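Local coordinates for OxyA protein (Actinoplanes teichomyceticus, PDB 5HH3), which is a haem-binding cytochrome P450 that probably catalyses a phenolic coupling step in the cyclisation of glycopeptide antibiotic precursors, at residues H20-F25 with S313-N318; G44-E47 with G51-A54. One frame throughout, in Å; residues are numbered along the deposited sequence.

Contact 1: residues H20-F25 with S313-N318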
ATOM      1  N   HIS B  20      11.480   9.455   4.207  1.00 28.31           N
ATOM      2  CA  HIS B  20      11.676  10.570   3.292  1.00 28.99           C
ATOM      3  C   HIS B  20      10.784  11.773   3.550  1.00 30.10           C
ATOM      4  O   HIS B  20      10.588  12.591   2.665  1.00 29.85           O
ATOM      5  CB  HIS B  20      11.559  10.062   1.850  1.00 27.52           C
ATOM      6  CG  HIS B  20      12.701   9.198   1.471  1.00 27.02           C
ATOM      7  ND1 HIS B  20      12.733   7.853   1.755  1.00 28.17           N
ATOM      8  CD2 HIS B  20      13.924   9.508   0.987  1.00 27.07           C
ATOM      9  CE1 HIS B  20      13.896   7.352   1.379  1.00 26.79           C
ATOM     10  NE2 HIS B  20      14.640   8.340   0.920  1.00 26.51           N
ATOM     11  N   ARG B  21      10.270  11.871   4.766  1.00 32.56           N
ATOM     12  CA  ARG B  21       9.770  13.141   5.307  1.00 35.75           C
ATOM     13  C   ARG B  21      10.966  14.085   5.451  1.00 35.51           C
ATOM     14  O   ARG B  21      12.108  13.668   5.256  1.00 36.64           O
ATOM     15  CB  ARG B  21       9.097  12.908   6.657  1.00 39.15           C
ATOM     16  CG  ARG B  21       7.846  12.054   6.565  1.00 42.07           C
ATOM     17  CD  ARG B  21       7.119  12.026   7.889  1.00 48.17           C
ATOM     18  NE  ARG B  21       5.896  11.215   7.835  1.00 53.94           N
ATOM     19  CZ  ARG B  21       4.740  11.571   7.252  1.00 58.08           C
ATOM     20  NH1 ARG B  21       4.589  12.751   6.638  1.00 57.15           N
ATOM     21  NH2 ARG B  21       3.707  10.721   7.287  1.00 60.01           N
ATOM     22  N   ARG B  22      10.718  15.348   5.762  1.00 35.60           N
ATOM     23  CA  ARG B  22      11.779  16.357   5.786  1.00 36.39           C
ATOM     24  C   ARG B  22      11.664  17.204   7.040  1.00 36.59           C
ATOM     25  O   ARG B  22      10.563  17.468   7.513  1.00 37.48           O
ATOM     26  CB  ARG B  22      11.707  17.278   4.559  1.00 36.03           C
ATOM     27  CG  ARG B  22      11.646  16.568   3.218  1.00 36.89           C
ATOM     28  CD  ARG B  22      12.990  16.012   2.790  1.00 35.23           C
ATOM     29  NE  ARG B  22      13.920  17.028   2.307  1.00 35.08           N
ATOM     30  CZ  ARG B  22      14.121  17.387   1.037  1.00 33.72           C
ATOM     31  NH1 ARG B  22      13.427  16.856   0.028  1.00 33.49           N
ATOM     32  NH2 ARG B  22      15.040  18.308   0.773  1.00 34.51           N
ATOM     33  N   ASP B  23      12.807  17.618   7.567  1.00 36.35           N
ATOM     34  CA  ASP B  23      12.861  18.610   8.637  1.00 39.34           C
ATOM     35  C   ASP B  23      13.259  19.913   7.958  1.00 38.15           C
ATOM     36  O   ASP B  23      14.453  20.167   7.716  1.00 36.26           O
ATOM     37  CB  ASP B  23      13.869  18.209   9.705  1.00 41.60           C
ATOM     38  CG  ASP B  23      13.968  19.232  10.829  1.00 45.87           C
ATOM     39  OD1 ASP B  23      13.161  20.195  10.887  1.00 48.13           O
ATOM     40  OD2 ASP B  23      14.865  19.077  11.670  1.00 50.58           O
ATOM     41  N   ARG B  24      12.246  20.710   7.618  1.00 38.35           N
ATOM     42  CA  ARG B  24      12.431  21.854   6.728  1.00 38.48           C
ATOM     43  C   ARG B  24      13.055  21.354   5.404  1.00 36.17           C
ATOM     44  O   ARG B  24      12.390  20.620   4.695  1.00 35.23           O
ATOM     45  CB  ARG B  24      13.191  22.985   7.450  1.00 41.35           C
ATOM     46  CG  ARG B  24      12.507  23.401   8.752  1.00 44.80           C
ATOM     47  CD  ARG B  24      13.156  24.585   9.469  1.00 48.14           C
ATOM     48  NE  ARG B  24      12.934  25.831   8.723  1.00 50.47           N
ATOM     49  CZ  ARG B  24      13.835  26.471   7.966  1.00 51.81           C
ATOM     50  NH1 ARG B  24      15.084  26.019   7.842  1.00 51.97           N
ATOM     51  NH2 ARG B  24      13.485  27.599   7.332  1.00 52.13           N
ATOM     52  N   PHE B  25      14.304  21.690   5.088  1.00 35.42           N
ATOM     53  CA  PHE B  25      14.970  21.208   3.874  1.00 34.50           C
ATOM     54  C   PHE B  25      15.823  19.960   4.076  1.00 34.00           C
ATOM     55  O   PHE B  25      16.322  19.396   3.096  1.00 32.65           O
ATOM     56  CB  PHE B  25      15.866  22.312   3.285  1.00 35.25           C
ATOM     57  CG  PHE B  25      15.127  23.567   2.973  1.00 35.60           C
ATOM     58  CD1 PHE B  25      14.318  23.633   1.852  1.00 35.17           C
ATOM     59  CD2 PHE B  25      15.191  24.654   3.813  1.00 37.28           C
ATOM     60  CE1 PHE B  25      13.613  24.783   1.558  1.00 35.96           C
ATOM     61  CE2 PHE B  25      14.480  25.812   3.526  1.00 38.35           C
ATOM     62  CZ  PHE B  25      13.688  25.872   2.402  1.00 37.19           C
ATOM     63  N   SER B 313      17.265   6.068  -2.543  1.00 24.50           N
ATOM     64  CA  SER B 313      17.108   7.370  -1.927  1.00 24.30           C
ATOM     65  C   SER B 313      17.961   8.429  -2.662  1.00 25.37           C
ATOM     66  O   SER B 313      19.169   8.624  -2.394  1.00 24.84           O
ATOM     67  CB  SER B 313      17.472   7.316  -0.447  1.00 24.72           C
ATOM     68  OG  SER B 313      17.261   8.562   0.186  1.00 24.25           O
ATOM     69  N   LEU B 314      17.292   9.135  -3.562  1.00 24.81           N
ATOM     70  CA  LEU B 314      17.858  10.271  -4.263  1.00 24.63           C
ATOM     71  C   LEU B 314      18.186  11.396  -3.288  1.00 25.20           C
ATOM     72  O   LEU B 314      19.201  12.070  -3.449  1.00 25.53           O
ATOM     73  CB  LEU B 314      16.914  10.765  -5.357  1.00 24.60           C
ATOM     74  CG  LEU B 314      16.402   9.756  -6.390  1.00 24.14           C
ATOM     75  CD1 LEU B 314      15.531  10.435  -7.448  1.00 24.42           C
ATOM     76  CD2 LEU B 314      17.573   9.043  -7.041  1.00 25.08           C
ATOM     77  N   LEU B 315      17.350  11.586  -2.271  1.00 25.27           N
ATOM     78  CA  LEU B 315      17.651  12.539  -1.194  1.00 24.89           C
ATOM     79  C   LEU B 315      18.992  12.183  -0.520  1.00 25.73           C
ATOM     80  O   LEU B 315      19.888  13.049  -0.426  1.00 24.53           O
ATOM     81  CB  LEU B 315      16.511  12.571  -0.178  1.00 25.60           C
ATOM     82  CG  LEU B 315      16.637  13.540   1.013  1.00 26.10           C
ATOM     83  CD1 LEU B 315      16.746  14.952   0.535  1.00 26.88           C
ATOM     84  CD2 LEU B 315      15.453  13.418   1.940  1.00 27.13           C
ATOM     85  N   ALA B 316      19.159  10.908  -0.138  1.00 25.51           N
ATOM     86  CA  ALA B 316      20.403  10.454   0.477  1.00 27.41           C
ATOM     87  C   ALA B 316      21.614  10.692  -0.424  1.00 28.65           C
ATOM     88  O   ALA B 316      22.631  11.187   0.045  1.00 30.22           O
ATOM     89  CB  ALA B 316      20.329   8.991   0.909  1.00 27.04           C
ATOM     90  N   ALA B 317      21.491  10.403  -1.718  1.00 28.06           N
ATOM     91  CA  ALA B 317      22.602  10.589  -2.651  1.00 28.35           C
ATOM     92  C   ALA B 317      22.977  12.058  -2.798  1.00 28.54           C
ATOM     93  O   ALA B 317      24.160  12.398  -2.797  1.00 29.83           O
ATOM     94  CB  ALA B 317      22.231  10.039  -4.022  1.00 28.50           C
ATOM     95  N   ASN B 318      21.963  12.903  -2.951  1.00 27.15           N
ATOM     96  CA  ASN B 318      22.147  14.325  -3.223  1.00 28.09           C
ATOM     97  C   ASN B 318      22.632  15.107  -2.004  1.00 29.29           C
ATOM     98  O   ASN B 318      23.345  16.118  -2.156  1.00 30.18           O
ATOM     99  CB  ASN B 318      20.850  14.927  -3.753  1.00 27.22           C
ATOM    100  CG  ASN B 318      20.475  14.378  -5.115  1.00 27.59           C
ATOM    101  OD1 ASN B 318      21.257  13.660  -5.747  1.00 28.89           O
ATOM    102  ND2 ASN B 318      19.294  14.729  -5.591  1.00 27.67           N
TER
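With OG of S313 turned anti to the backbone N (chi1 -177°) and CG of H20 lying beside its own backbone N (chi1 -70°), the hydroxyl meets the imidazole at its edge. NE2 of H20 and OG of S313 lie 2.7 Å apart in a nearly straight hydrogen bond near the ring plane. The same OG accepts from A316 N at 3.0 Å, so S313 is the N-cap of helix 314-318 and its hydroxyl is held by two hydrogen bonds, one with the ring and one from A316 N. ND1 of H20 bonds to A16 O, which ties down the ring at both nitrogens. Bends at chi2 and chi3 fold R22 back, and L315 CD1 sits over the centre of one guanidinium face, 3.6 Å from R22 CZ, while L315 CD2 meets R22 CD at 3.7 Å. In the guanidinium plane, R22 NH2 donates to F25 O at 2.9 Å; NH2 also bonds L282 O, and NH1 forms a salt bridge with E286. This arginine-on-leucine contact and the N-capped helix start join the N-terminal part of the chain to the short helix that directly follows strand 309-312 in the cytochrome P450 fold.

Contact 2: residues G44-E47 with G51-A54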
ATOM      1  N   GLY B  44      13.074  -4.299   5.473  1.00 27.91           N
ATOM      2  CA  GLY B  44      12.397  -5.420   6.097  1.00 28.96           C
ATOM      3  C   GLY B  44      12.507  -6.695   5.289  1.00 28.83           C
ATOM      4  O   GLY B  44      12.872  -6.656   4.105  1.00 28.54           O
ATOM      5  N   THR B  45      12.176  -7.808   5.930  1.00 29.35           N
ATOM      6  CA  THR B  45      12.324  -9.130   5.340  1.00 30.79           C
ATOM      7  C   THR B  45      11.117  -9.972   5.707  1.00 31.67           C
ATOM      8  O   THR B  45      10.660  -9.948   6.850  1.00 32.12           O
ATOM      9  CB  THR B  45      13.653  -9.798   5.838  1.00 32.46           C
ATOM     10  OG1 THR B  45      14.782  -8.995   5.426  1.00 33.33           O
ATOM     11  CG2 THR B  45      13.852 -11.165   5.262  1.00 33.49           C
ATOM     12  N   GLU B  46      10.627 -10.769   4.759  1.00 31.56           N
ATOM     13  CA  GLU B  46       9.595 -11.765   5.061  1.00 33.16           C
ATOM     14  C   GLU B  46      10.264 -12.886   5.855  1.00 34.44           C
ATOM     15  O   GLU B  46      11.316 -13.397   5.437  1.00 32.84           O
ATOM     16  CB  GLU B  46       8.987 -12.337   3.778  1.00 33.17           C
ATOM     17  CG  GLU B  46       8.388 -11.286   2.890  1.00 32.66           C
ATOM     18  CD  GLU B  46       7.775 -11.876   1.635  1.00 33.48           C
ATOM     19  OE1 GLU B  46       8.517 -12.478   0.815  1.00 31.61           O
ATOM     20  OE2 GLU B  46       6.558 -11.725   1.484  1.00 33.67           O
ATOM     21  N   GLU B  47       9.659 -13.243   6.986  1.00 36.85           N
ATOM     22  CA  GLU B  47      10.217 -14.208   7.950  1.00 39.16           C
ATOM     23  C   GLU B  47       9.849 -15.665   7.675  1.00 41.35           C
ATOM     24  O   GLU B  47       9.104 -16.254   8.441  1.00 47.46           O
ATOM     25  CB  GLU B  47       9.720 -13.858   9.367  1.00 41.18           C
ATOM     26  N   GLY B  51      11.723 -15.969   1.952  1.00 30.83           N
ATOM     27  CA  GLY B  51      11.252 -14.622   2.210  1.00 29.72           C
ATOM     28  C   GLY B  51      12.113 -13.561   1.568  1.00 28.68           C
ATOM     29  O   GLY B  51      13.363 -13.636   1.569  1.00 27.37           O
ATOM     30  N   ARG B  52      11.446 -12.569   0.996  1.00 27.71           N
ATOM     31  CA  ARG B  52      12.133 -11.507   0.294  1.00 26.43           C
ATOM     32  C   ARG B  52      12.509 -10.390   1.239  1.00 25.23           C
ATOM     33  O   ARG B  52      11.878 -10.209   2.274  1.00 24.97           O
ATOM     34  CB  ARG B  52      11.239 -10.959  -0.815  1.00 26.58           C
ATOM     35  CG  ARG B  52      10.806 -12.027  -1.815  1.00 28.29           C
ATOM     36  CD  ARG B  52       9.628 -11.522  -2.626  1.00 29.43           C
ATOM     37  NE  ARG B  52       8.379 -11.681  -1.891  1.00 30.91           N
ATOM     38  CZ  ARG B  52       7.188 -11.210  -2.302  1.00 34.10           C
ATOM     39  NH1 ARG B  52       7.065 -10.543  -3.459  1.00 33.60           N
ATOM     40  NH2 ARG B  52       6.105 -11.394  -1.541  1.00 34.73           N
ATOM     41  N   THR B  53      13.499  -9.619   0.824  1.00 24.17           N
ATOM     42  CA  THR B  53      13.962  -8.460   1.549  1.00 24.26           C
ATOM     43  C   THR B  53      13.731  -7.205   0.724  1.00 23.42           C
ATOM     44  O   THR B  53      13.976  -7.176  -0.499  1.00 23.08           O
ATOM     45  CB  THR B  53      15.455  -8.583   1.864  1.00 24.83           C
ATOM     46  OG1 THR B  53      15.653  -9.706   2.713  1.00 25.66           O
ATOM     47  CG2 THR B  53      16.019  -7.313   2.500  1.00 24.19           C
ATOM     48  N   ALA B  54      13.270  -6.171   1.406  1.00 22.89           N
ATOM     49  CA  ALA B  54      13.162  -4.856   0.822  1.00 22.74           C
ATOM     50  C   ALA B  54      14.331  -4.024   1.336  1.00 23.25           C
ATOM     51  O   ALA B  54      14.539  -3.889   2.559  1.00 23.26           O
ATOM     52  CB  ALA B  54      11.841  -4.231   1.194  1.00 23.86           C
TER
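E46 reaches across to R52 and lies alongside it, both side chains pointing the same way. Its CB rests 3.6 Å from G51 CA, and CG, beside the backbone N (chi1 -58°), passes 3.7 Å from R52 O. From CG the chain runs extended to CD and the carboxylate, where OE1 takes two donors of one residue. R52 N approaches on the anti lone pair at 2.9 Å from E46 OE1, whereas R52 NE, 2.8 Å from the same oxygen, comes from above the carboxylate plane. The other oxygen, OE2 of E46, receives R52 NH2 at 3.1 Å on its syn side, out of plane. The guanidinium thus grips the acid side-on in a salt bridge; with the two planes 57° apart, both of its nitrogens approach out of the carboxylate plane.

The pair sits at the turn end of the beta hairpin of strands 40-45 and 53-57, at one edge of the P450 beta sheet, where 40-45 is an outermost strand. G44 and A54 make its antiparallel hydrogen-bonded pair, with A54 N 2.8 Å from G44 O; T45 and T53 are the adjoining non-hydrogen-bonded pair. On the face carrying these two threonines, T45 OG1 and T53 OG1 share a hydrogen bond of 2.9 Å. Towards the turn, E46 N donates to R52 O, extending the ladder beyond the strand ends. F8 of helix 8-19 packs against E46, R52 and A54, and G182 of the second subunit packs against R52.

Overall arrangement
Contact 2 is nested within the loop that contact 1 closes: residues 44-54 fall between 20-25 and 313-318, whose nearest ends are 288 residues apart. Contact 1 is long-range and buried, its centre about 14 Å from that of the chain, whereas contact 2 is a local hairpin with its centre about 29 Å from that point. The centres of the two contacts lie 24 Å apart and their nearest atoms about 11 Å apart, without touching. The mixed sheet links them: strand 53-57 of contact 2 runs parallel to strand 309-312, which leads into S313 of contact 1. Helix 8-19 packs on the hairpin and ends just before H20, so the N-terminal region meets both the hairpin at one edge of the sheet and the helix following its central strand.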